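Local coordinates for nitronate monooxygenase family protein (Pseudomonas aeruginosa, PDB 4QIT) that uses flavin mononucleotide and molecular oxygen to oxidise alkyl nitronates, with propionate 3-nitronate the presumed physiological substrate, at residues F72-F77 with E131-V136; A59-V64 with P126-E131; R90-Y95 with P297-L302. The protein carries 1 engineered substitution. All blocks are in the same frame, centred on the assembly; numbering follows the deposited sequence.

In the fold
Interactions 1 and 2 are neighbouring layers of one buried region of the TIM barrel. Interaction 1 pairs two adjacent barrel strands, and interaction 2 joins the helices that precede those same strands in the chain; the two share E131 and touch where F72 meets V64 and L76 meets L128. Backbone hydrogen bonds dominate the strand pair, whereas the helix pair combines an aliphatic patch with a salt bridge on its outer side. Interaction 3 lies at the surface, its centre about 37 Å from that of interaction 1, and packs helix 86-101 against a proline-rich loop through aromatic faces and aliphatic groups. Only interaction 1 includes residues that contact the flavin.

Interaction 1: residues F72-F77 with E131-V136; sequences FNVNLF and ERPAAV. With FMN (flavin mononucleotide), chain C; NIE (nitroethane), chain D.
V74 has CG1 anti to its backbone N (chi1 176°), which leaves CG2 beside that nitrogen and turned to P133, whose CB it meets at 3.7 Å; the two side chains cross at about a right angle. F72 takes the less common rotamer with CG between N and C (chi1 60°), and this swings the ring back toward P133, whose CB it approaches obliquely through CE2. Farther along, L76 CD1 reaches V136 CG1 at 3.9 Å.

Between these side chains the backbones run parallel, in the manner of neighbouring strands of a TIM barrel. A135 straddles N73 of the partner strand: its N donates to F72 O (3.1 Å) and its O accepts from V74 N (2.9 Å). CA-H...O contacts from N73 to A135 O and from V136 to V74 O supplement this ladder. At its start, where the chain has just left helix 124-131, a water accepts from both F72 N and A134 N and bridges the two backbones.

Side chains alternate along strand 72-77. V74 shares a face of the sheet with V136, and I61 of helix 54-65 packs on it there. N73 lies on the other face with A135, its ND2 bonded to S46 and its OD1 to S137. N75 turns away from the partner strand to the flavin and accepts from N3 of FMN through OD1 (3.1 Å, 136° at the hydrogen). The same N3 lies at the edge of the F77 ring, near its plane, while F77 CZ approaches C1 of the bound nitroethane at 3.2 Å.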
loop_
_atom_site.group_PDB
_atom_site.type_symbol
_atom_site.label_atom_id
_atom_site.label_comp_id
_atom_site.label_asym_id
_atom_site.label_seq_id
_atom_site.Cartn_x
_atom_site.Cartn_y
_atom_site.Cartn_z
ATOM N N PHE A 72 -13.857 -15.904 -21.290
ATOM C CA PHE A 72 -12.555 -15.815 -20.633
ATOM C C PHE A 72 -11.792 -14.603 -21.154
ATOM O O PHE A 72 -12.198 -13.961 -22.127
ATOM C CB PHE A 72 -11.743 -17.113 -20.794
ATOM C CG PHE A 72 -11.464 -17.485 -22.226
ATOM C CD1 PHE A 72 -12.370 -18.261 -22.938
ATOM C CD2 PHE A 72 -10.303 -17.066 -22.858
ATOM C CE1 PHE A 72 -12.122 -18.613 -24.259
ATOM C CE2 PHE A 72 -10.048 -17.416 -24.179
ATOM C CZ PHE A 72 -10.966 -18.192 -24.879
ATOM N N ASN A 73 -10.675 -14.317 -20.491
ATOM C CA ASN A 73 -9.911 -13.085 -20.644
ATOM C C ASN A 73 -8.524 -13.429 -21.179
ATOM O O ASN A 73 -7.872 -14.369 -20.705
ATOM C CB ASN A 73 -9.841 -12.425 -19.254
ATOM C CG ASN A 73 -8.900 -11.228 -19.173
ATOM O OD1 ASN A 73 -8.687 -10.484 -20.142
ATOM N ND2 ASN A 73 -8.355 -11.011 -17.972
ATOM N N VAL A 74 -8.094 -12.688 -22.195
ATOM C CA VAL A 74 -6.775 -12.872 -22.790
ATOM C C VAL A 74 -5.961 -11.606 -22.573
ATOM O O VAL A 74 -6.388 -10.518 -22.968
ATOM C CB VAL A 74 -6.873 -13.210 -24.289
ATOM C CG1 VAL A 74 -5.488 -13.304 -24.905
ATOM C CG2 VAL A 74 -7.628 -14.524 -24.469
ATOM N N ASN A 75 -4.803 -11.743 -21.932
ATOM C CA ASN A 75 -4.028 -10.584 -21.492
ATOM C C ASN A 75 -2.746 -10.384 -22.298
ATOM O O ASN A 75 -2.014 -11.346 -22.583
ATOM C CB ASN A 75 -3.715 -10.741 -20.005
ATOM C CG ASN A 75 -2.894 -9.602 -19.439
ATOM O OD1 ASN A 75 -1.668 -9.689 -19.365
ATOM N ND2 ASN A 75 -3.566 -8.534 -19.020
ATOM N N LEU A 76 -2.479 -9.124 -22.644
ATOM C CA LEU A 76 -1.257 -8.756 -23.356
ATOM C C LEU A 76 -0.556 -7.585 -22.680
ATOM O O LEU A 76 -1.198 -6.622 -22.247
ATOM C CB LEU A 76 -1.567 -8.399 -24.819
ATOM C CG LEU A 76 -2.140 -9.557 -25.652
ATOM C CD1 LEU A 76 -3.664 -9.558 -25.620
ATOM C CD2 LEU A 76 -1.622 -9.542 -27.087
ATOM N N PHE A 77 0.767 -7.662 -22.607
ATOM C CA PHE A 77 1.550 -6.536 -22.116
ATOM C C PHE A 77 1.572 -5.434 -23.167
ATOM O O PHE A 77 1.676 -5.709 -24.366
ATOM C CB PHE A 77 2.984 -6.956 -21.810
ATOM C CG PHE A 77 3.110 -7.975 -20.702
ATOM C CD1 PHE A 77 2.007 -8.368 -19.956
ATOM C CD2 PHE A 77 4.346 -8.517 -20.406
ATOM C CE1 PHE A 77 2.141 -9.308 -18.946
ATOM C CE2 PHE A 77 4.495 -9.447 -19.396
ATOM C CZ PHE A 77 3.385 -9.849 -18.665
ATOM N N GLU A 131 -10.085 -14.466 -33.442
ATOM C CA GLU A 131 -10.458 -15.432 -32.407
ATOM C C GLU A 131 -11.565 -14.934 -31.474
ATOM O O GLU A 131 -12.319 -15.739 -30.919
ATOM C CB GLU A 131 -9.228 -15.854 -31.592
ATOM C CG GLU A 131 -8.156 -16.580 -32.395
ATOM C CD GLU A 131 -8.678 -17.809 -33.125
ATOM O OE1 GLU A 131 -9.428 -18.608 -32.520
ATOM O OE2 GLU A 131 -8.327 -17.983 -34.311
ATOM N N ARG A 132 -11.639 -13.618 -31.295
ATOM C CA ARG A 132 -12.682 -12.977 -30.491
ATOM C C ARG A 132 -12.922 -13.590 -29.108
ATOM O O ARG A 132 -14.018 -14.078 -28.821
ATOM C CB ARG A 132 -14.001 -12.928 -31.271
ATOM C CG ARG A 132 -13.861 -12.279 -32.637
ATOM C CD ARG A 132 -15.188 -12.179 -33.378
ATOM N NE ARG A 132 -14.973 -11.925 -34.802
ATOM C CZ ARG A 132 -15.842 -11.316 -35.605
ATOM N NH1 ARG A 132 -17.002 -10.881 -35.129
ATOM N NH2 ARG A 132 -15.546 -11.137 -36.887
ATOM N N PRO A 133 -11.902 -13.556 -28.237
ATOM C CA PRO A 133 -12.175 -13.933 -26.848
ATOM C C PRO A 133 -13.139 -12.915 -26.247
ATOM O O PRO A 133 -13.208 -11.785 -26.730
ATOM C CB PRO A 133 -10.797 -13.839 -26.185
ATOM C CG PRO A 133 -10.028 -12.870 -27.024
ATOM C CD PRO A 133 -10.527 -13.063 -28.430
ATOM N N ALA A 134 -13.889 -13.302 -25.221
ATOM C CA ALA A 134 -14.870 -12.398 -24.633
ATOM C C ALA A 134 -14.229 -11.132 -24.071
ATOM O O ALA A 134 -14.809 -10.045 -24.149
ATOM C CB ALA A 134 -15.665 -13.112 -23.554
ATOM N N ALA A 135 -13.035 -11.270 -23.498
ATOM C CA ALA A 135 -12.335 -10.112 -22.957
ATOM C C ALA A 135 -10.864 -10.103 -23.348
ATOM O O ALA A 135 -10.214 -11.152 -23.413
ATOM C CB ALA A 135 -12.480 -10.058 -21.446
ATOM N N VAL A 136 -10.352 -8.912 -23.633
ATOM C CA VAL A 136 -8.921 -8.711 -23.826
ATOM C C VAL A 136 -8.448 -7.646 -22.840
ATOM O O VAL A 136 -9.063 -6.586 -22.719
ATOM C CB VAL A 136 -8.584 -8.290 -25.274
ATOM C CG1 VAL A 136 -7.114 -7.848 -25.392
ATOM C CG2 VAL A 136 -8.889 -9.429 -26.245
HETATM N N1 FMN C . -0.840 -9.067 -14.585
HETATM C C2 FMN C . -0.781 -8.962 -15.968
HETATM O O2 FMN C . -1.340 -8.021 -16.517
HETATM N N3 FMN C . -0.135 -9.905 -16.735
HETATM C C4 FMN C . 0.492 -10.958 -16.103
HETATM O O4 FMN C . 1.092 -11.816 -16.744
HETATM C C4A FMN C . 0.446 -11.060 -14.725
HETATM N N5 FMN C . 1.083 -12.118 -14.130
HETATM C C5A FMN C . 1.047 -12.274 -12.766
HETATM C C6 FMN C . 1.695 -13.369 -12.211
HETATM C C7 FMN C . 1.677 -13.578 -10.847
HETATM C C7M FMN C . 2.381 -14.798 -10.326
HETATM C C8 FMN C . 1.025 -12.665 -10.018
HETATM C C8M FMN C . 1.015 -12.870 -8.530
HETATM C C9 FMN C . 0.378 -11.559 -10.582
HETATM C C9A FMN C . 0.380 -11.356 -11.967
HETATM N N10 FMN C . -0.261 -10.268 -12.562
HETATM C C10 FMN C . -0.219 -10.121 -13.946
HETATM C "C1'" FMN C . -0.964 -9.241 -11.711
HETATM C "C2'" FMN C . -2.448 -9.518 -11.538
HETATM O "O2'" FMN C . -3.126 -9.179 -12.720
HETATM C "C3'" FMN C . -3.033 -8.681 -10.409
HETATM O "O3'" FMN C . -2.629 -7.330 -10.485
HETATM C "C4'" FMN C . -2.518 -9.245 -9.104
HETATM O "O4'" FMN C . -2.422 -10.654 -9.203
HETATM C "C5'" FMN C . -3.506 -8.900 -8.003
HETATM O "O5'" FMN C . -2.793 -9.090 -6.819
HETATM P P FMN C . -3.031 -10.364 -5.897
HETATM O O1P FMN C . -4.398 -10.935 -6.170
HETATM O O2P FMN C . -2.845 -9.908 -4.482
HETATM O O3P FMN C . -1.982 -11.341 -6.311
HETATM N N3 NIE D . 4.253 -10.836 -13.613
HETATM C C1 NIE D . 4.316 -9.525 -15.590
HETATM C C2 NIE D . 4.441 -10.920 -15.018
HETATM O O4 NIE D . 3.319 -10.170 -13.176
HETATM O O5 NIE D . 5.302 -11.137 -12.793
HETATM O O HOH W 1 -14.115 -15.986 -24.390
#

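Interaction 2: residues A59-V64 with P126-E131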
loop_
_atom_site.group_PDB
_atom_site.type_symbol
_atom_site.label_atom_id
_atom_site.label_comp_id
_atom_site.label_asym_id
_atom_site.label_seq_id
_atom_site.Cartn_x
_atom_site.Cartn_y
_atom_site.Cartn_z
ATOM N N ALA A 59 -3.331 -20.682 -30.527
ATOM C CA ALA A 59 -3.505 -22.061 -30.087
ATOM C C ALA A 59 -3.932 -22.125 -28.626
ATOM O O ALA A 59 -4.766 -22.954 -28.252
ATOM C CB ALA A 59 -2.237 -22.848 -30.300
ATOM N N LEU A 60 -3.350 -21.253 -27.807
ATOM C CA LEU A 60 -3.700 -21.171 -26.392
ATOM C C LEU A 60 -5.157 -20.763 -26.179
ATOM O O LEU A 60 -5.840 -21.304 -25.309
ATOM C CB LEU A 60 -2.770 -20.191 -25.672
ATOM C CG LEU A 60 -1.358 -20.718 -25.418
ATOM C CD1 LEU A 60 -0.447 -19.593 -24.976
ATOM C CD2 LEU A 60 -1.379 -21.836 -24.375
ATOM N N ILE A 61 -5.629 -19.804 -26.971
ATOM C CA ILE A 61 -7.018 -19.366 -26.896
ATOM C C ILE A 61 -7.938 -20.529 -27.274
ATOM O O ILE A 61 -8.959 -20.780 -26.623
ATOM C CB ILE A 61 -7.263 -18.150 -27.814
ATOM C CG1 ILE A 61 -6.524 -16.925 -27.271
ATOM C CG2 ILE A 61 -8.747 -17.839 -27.961
ATOM C CD1 ILE A 61 -6.524 -15.743 -28.223
ATOM N N ARG A 62 -7.551 -21.269 -28.306
ATOM C CA ARG A 62 -8.347 -22.407 -28.732
ATOM C C ARG A 62 -8.334 -23.524 -27.698
ATOM O O ARG A 62 -9.337 -24.220 -27.524
ATOM C CB ARG A 62 -7.891 -22.891 -30.107
ATOM C CG ARG A 62 -8.186 -21.856 -31.170
ATOM C CD ARG A 62 -7.871 -22.327 -32.568
ATOM N NE ARG A 62 -8.244 -21.303 -33.539
ATOM C CZ ARG A 62 -8.250 -21.483 -34.855
ATOM N NH1 ARG A 62 -7.909 -22.658 -35.366
ATOM N NH2 ARG A 62 -8.603 -20.487 -35.657
ATOM N N GLU A 63 -7.219 -23.683 -26.988
ATOM C CA GLU A 63 -7.174 -24.675 -25.916
ATOM C C GLU A 63 -8.193 -24.352 -24.823
ATOM O O GLU A 63 -8.886 -25.246 -24.328
ATOM C CB GLU A 63 -5.769 -24.790 -25.315
ATOM C CG GLU A 63 -4.752 -25.466 -26.231
ATOM C CD GLU A 63 -3.391 -25.647 -25.575
ATOM O OE1 GLU A 63 -2.388 -25.783 -26.314
ATOM O OE2 GLU A 63 -3.321 -25.657 -24.325
ATOM N N VAL A 64 -8.273 -23.083 -24.433
ATOM C CA VAL A 64 -9.259 -22.674 -23.432
ATOM C C VAL A 64 -10.676 -23.005 -23.908
ATOM O O VAL A 64 -11.474 -23.559 -23.153
ATOM C CB VAL A 64 -9.157 -21.169 -23.097
ATOM C CG1 VAL A 64 -10.133 -20.795 -21.999
ATOM C CG2 VAL A 64 -7.729 -20.812 -22.673
ATOM N N PRO A 126 -4.683 -8.482 -35.272
ATOM C CA PRO A 126 -5.557 -9.222 -36.192
ATOM C C PRO A 126 -5.876 -10.640 -35.712
ATOM O O PRO A 126 -6.977 -11.126 -35.975
ATOM C CB PRO A 126 -4.761 -9.244 -37.506
ATOM C CG PRO A 126 -3.352 -8.928 -37.122
ATOM C CD PRO A 126 -3.446 -8.030 -35.931
ATOM N N MET A 127 -4.950 -11.291 -35.013
ATOM C CA MET A 127 -5.249 -12.607 -34.441
ATOM C C MET A 127 -6.395 -12.537 -33.429
ATOM O O MET A 127 -7.293 -13.391 -33.431
ATOM C CB MET A 127 -3.999 -13.230 -33.812
ATOM C CG MET A 127 -4.214 -14.619 -33.241
ATOM S SD MET A 127 -4.864 -14.656 -31.554
ATOM C CE MET A 127 -3.456 -14.047 -30.622
ATOM N N LEU A 128 -6.373 -11.520 -32.571
ATOM C CA LEU A 128 -7.447 -11.349 -31.592
ATOM C C LEU A 128 -8.790 -11.044 -32.257
ATOM O O LEU A 128 -9.837 -11.484 -31.783
ATOM C CB LEU A 128 -7.087 -10.256 -30.577
ATOM C CG LEU A 128 -5.891 -10.536 -29.663
ATOM C CD1 LEU A 128 -5.553 -9.286 -28.859
ATOM C CD2 LEU A 128 -6.174 -11.710 -28.733
ATOM N N LEU A 129 -8.758 -10.291 -33.355
ATOM C CA LEU A 129 -9.983 -9.937 -34.069
ATOM C C LEU A 129 -10.602 -11.176 -34.717
ATOM O O LEU A 129 -11.820 -11.262 -34.882
ATOM C CB LEU A 129 -9.709 -8.849 -35.114
ATOM C CG LEU A 129 -9.276 -7.487 -34.564
ATOM C CD1 LEU A 129 -8.952 -6.539 -35.705
ATOM C CD2 LEU A 129 -10.341 -6.892 -33.666
ATOM N N GLU A 130 -9.759 -12.145 -35.057
ATOM C CA GLU A 130 -10.237 -13.402 -35.627
ATOM C C GLU A 130 -10.806 -14.329 -34.552
ATOM O O GLU A 130 -11.876 -14.916 -34.725
ATOM C CB GLU A 130 -9.105 -14.123 -36.358
ATOM C CG GLU A 130 -8.612 -13.438 -37.625
ATOM C CD GLU A 130 -7.378 -14.118 -38.191
ATOM O OE1 GLU A 130 -7.416 -14.545 -39.364
ATOM O OE2 GLU A 130 -6.365 -14.221 -37.462
ATOM N N GLU A 131 -10.085 -14.466 -33.442
ATOM C CA GLU A 131 -10.458 -15.432 -32.407
ATOM C C GLU A 131 -11.565 -14.934 -31.474
ATOM O O GLU A 131 -12.319 -15.739 -30.919
ATOM C CB GLU A 131 -9.228 -15.854 -31.592
ATOM C CG GLU A 131 -8.156 -16.580 -32.395
ATOM C CD GLU A 131 -8.678 -17.809 -33.125
ATOM O OE1 GLU A 131 -9.428 -18.608 -32.520
ATOM O OE2 GLU A 131 -8.327 -17.983 -34.311
#
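R62 grips E131 side-on, with one nitrogen to each carboxylate oxygen. NE donates to OE1 at 3.1 Å in a nearly straight bond (170°), and NH2 donates to OE2 at 2.9 Å along a more bent path. The two groups are not coplanar: their planes stand 54° apart. OE1 is therefore met from above the carboxylate plane, although it lies close to the guanidinium plane, while OE2 offers its syn lone pair.

Beside the ion pair lies a small apolar patch. I61 points at the other helix, and its CD1 meets M127 SD tip to tip at 3.9 Å and L128 CD2 at 4.1 Å, while CG2 rests against E131 CB. The arginine is extended from CG to NE, whereas E131 folds at chi2, bringing its carboxylate round to the guanidinium.

These side chains bridge helices 54-65 and 124-131 on the outside of the TIM barrel. The axes of segments 59-64 and 126-131 approach to 11.2 Å at an angle of 23°, in the nearly parallel sense of neighbouring helices around the barrel. Beneath them is strand 72-77, with F72 against I61 and L76 against L128.

R58, one turn before R62, also forms a salt bridge to E131 OE2 and another to E130. With two arginines on one carboxylate, E131 is expected to remain ionised and to be held firmly in orientation.

Interaction 3: residues R90-Y95 with P297-L302; sequences RAWLDY and PGVPPL
W92 and Y95, on one side of helix 86-101, receive the loop segment 297-302 against their rings. This is packing at the periphery of the TIM-barrel enzyme, away from the flavin and nitroethane sites: the helix follows barrel strand 72-77, and the loop links strand 283-285 to helix 307-320.

Two CH-pi contacts dominate. L302 CD1 sits over one face of the tryptophan, 3.7 Å from the centroid of the six-membered ring and displaced toward its rim; the closest ring atom is CH2, at 3.4 Å. The two side chains lie side by side and point the same way. P300 CD occupies the corresponding position over the Y95 ring, 3.9 Å from the centroid and 27° off the normal, with V299 CA higher above the same face. Both aromatic residues have CG anti to the backbone N (chi1 -171° in W92, -179° in Y95), so the rings leave the helix in similar directions, one turn apart, and P300 fits into the notch they form, over the Y95 face and beside the W92 rim.

Aliphatic contacts fill in around the rings. The proline CG touches W92 CE3 and Y95 CB, and its CB faces A91 CB. V299 divides its methyls between the aromatics: CG1 packs on W92 CZ3 at 3.8 Å, and CG2 on the phenol end of Y95. Outside the two segments, V276 and V308 pack on L302, and F292 and P303 on W92.

Polar groups play a smaller part. P300 O lies at the tryptophan edge, near the ring plane, and G298 O approaches Y95 CE1. Beyond the ring edge, a water 2.6 Å from Y95 OH donates a weak, long hydrogen bond of 3.4 Å to P297 O.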
loop_
_atom_site.group_PDB
_atom_site.type_symbol
_atom_site.label_atom_id
_atom_site.label_comp_id
_atom_site.label_asym_id
_atom_site.label_seq_id
_atom_site.Cartn_x
_atom_site.Cartn_y
_atom_site.Cartn_z
ATOM N N ARG A 90 25.775 -5.686 -21.748
ATOM C CA ARG A 90 27.049 -6.368 -21.556
ATOM C C ARG A 90 27.557 -6.160 -20.129
ATOM O O ARG A 90 28.011 -7.101 -19.485
ATOM C CB ARG A 90 28.075 -5.863 -22.574
ATOM C CG ARG A 90 29.404 -6.603 -22.568
ATOM C CD ARG A 90 30.230 -6.176 -23.774
ATOM N NE ARG A 90 31.615 -6.632 -23.713
ATOM C CZ ARG A 90 32.463 -6.560 -24.735
ATOM N NH1 ARG A 90 32.057 -6.066 -25.897
ATOM N NH2 ARG A 90 33.710 -6.995 -24.601
ATOM N N ALA A 91 27.458 -4.925 -19.638
ATOM C CA ALA A 91 27.887 -4.608 -18.280
ATOM C C ALA A 91 27.045 -5.348 -17.232
ATOM O O ALA A 91 27.560 -5.770 -16.190
ATOM C CB ALA A 91 27.849 -3.096 -18.042
ATOM N N TRP A 92 25.749 -5.493 -17.512
ATOM C CA TRP A 92 24.856 -6.194 -16.600
ATOM C C TRP A 92 25.228 -7.674 -16.526
ATOM O O TRP A 92 25.338 -8.238 -15.433
ATOM C CB TRP A 92 23.399 -6.015 -17.033
ATOM C CG TRP A 92 22.435 -6.538 -16.014
ATOM C CD1 TRP A 92 21.688 -7.683 -16.084
ATOM C CD2 TRP A 92 22.127 -5.934 -14.759
ATOM N NE1 TRP A 92 20.933 -7.826 -14.943
ATOM C CE2 TRP A 92 21.188 -6.761 -14.110
ATOM C CE3 TRP A 92 22.563 -4.769 -14.113
ATOM C CZ2 TRP A 92 20.670 -6.462 -12.849
ATOM C CZ3 TRP A 92 22.048 -4.469 -12.861
ATOM C CH2 TRP A 92 21.114 -5.316 -12.238
ATOM N N LEU A 93 25.413 -8.295 -17.690
ATOM C CA LEU A 93 25.851 -9.686 -17.757
ATOM C C LEU A 93 27.187 -9.902 -17.041
ATOM O O LEU A 93 27.340 -10.864 -16.294
ATOM C CB LEU A 93 25.940 -10.136 -19.215
ATOM C CG LEU A 93 24.585 -10.241 -19.917
ATOM C CD1 LEU A 93 24.754 -10.346 -21.427
ATOM C CD2 LEU A 93 23.820 -11.442 -19.383
ATOM N N ASP A 94 28.144 -8.999 -17.250
ATOM C CA ASP A 94 29.436 -9.115 -16.572
ATOM C C ASP A 94 29.267 -9.093 -15.053
ATOM O O ASP A 94 29.935 -9.836 -14.322
ATOM C CB ASP A 94 30.381 -7.986 -17.003
ATOM C CG ASP A 94 30.888 -8.149 -18.425
ATOM O OD1 ASP A 94 30.676 -9.221 -19.035
ATOM O OD2 ASP A 94 31.518 -7.196 -18.930
ATOM N N TYR A 95 28.370 -8.230 -14.585
ATOM C CA TYR A 95 28.044 -8.136 -13.167
ATOM C C TYR A 95 27.456 -9.438 -12.622
ATOM O O TYR A 95 27.750 -9.830 -11.490
ATOM C CB TYR A 95 27.079 -6.972 -12.914
ATOM C CG TYR A 95 26.719 -6.799 -11.455
ATOM C CD1 TYR A 95 27.633 -6.264 -10.553
ATOM C CD2 TYR A 95 25.470 -7.170 -10.977
ATOM C CE1 TYR A 95 27.313 -6.112 -9.213
ATOM C CE2 TYR A 95 25.141 -7.018 -9.637
ATOM C CZ TYR A 95 26.069 -6.489 -8.764
ATOM O OH TYR A 95 25.749 -6.335 -7.436
ATOM N N PRO A 297 26.513 0.251 -4.335
ATOM C CA PRO A 297 27.803 0.504 -4.988
ATOM C C PRO A 297 28.304 -0.706 -5.773
ATOM O O PRO A 297 28.282 -1.829 -5.267
ATOM C CB PRO A 297 28.740 0.795 -3.810
ATOM C CG PRO A 297 27.840 1.313 -2.739
ATOM C CD PRO A 297 26.565 0.534 -2.888
ATOM N N GLY A 298 28.741 -0.475 -7.006
ATOM C CA GLY A 298 29.235 -1.551 -7.845
ATOM C C GLY A 298 28.212 -2.073 -8.838
ATOM O O GLY A 298 28.573 -2.700 -9.836
ATOM N N VAL A 299 26.934 -1.828 -8.566
ATOM C CA VAL A 299 25.872 -2.273 -9.468
ATOM C C VAL A 299 25.789 -1.353 -10.678
ATOM O O VAL A 299 25.514 -0.159 -10.536
ATOM C CB VAL A 299 24.500 -2.314 -8.764
ATOM C CG1 VAL A 299 23.423 -2.827 -9.719
ATOM C CG2 VAL A 299 24.568 -3.189 -7.517
ATOM N N PRO A 300 26.016 -1.905 -11.884
ATOM C CA PRO A 300 25.970 -1.072 -13.088
ATOM C C PRO A 300 24.532 -0.688 -13.426
ATOM O O PRO A 300 23.604 -1.275 -12.866
ATOM C CB PRO A 300 26.554 -1.990 -14.168
ATOM C CG PRO A 300 26.225 -3.373 -13.699
ATOM C CD PRO A 300 26.254 -3.327 -12.195
ATOM N N PRO A 301 24.344 0.295 -14.320
ATOM C CA PRO A 301 22.985 0.721 -14.666
ATOM C C PRO A 301 22.135 -0.423 -15.216
ATOM O O PRO A 301 22.613 -1.284 -15.964
ATOM C CB PRO A 301 23.216 1.780 -15.754
ATOM C CG PRO A 301 24.574 2.323 -15.455
ATOM C CD PRO A 301 25.367 1.143 -14.964
ATOM N N LEU A 302 20.865 -0.429 -14.830
ATOM C CA LEU A 302 19.945 -1.476 -15.256
ATOM C C LEU A 302 19.601 -1.335 -16.731
ATOM O O LEU A 302 19.222 -0.243 -17.177
ATOM C CB LEU A 302 18.659 -1.347 -14.447
ATOM C CG LEU A 302 17.720 -2.538 -14.307
ATOM C CD1 LEU A 302 18.452 -3.705 -13.675
ATOM C CD2 LEU A 302 16.512 -2.142 -13.465
HETATM O O HOH W 2 27.483 -4.990 -6.069
#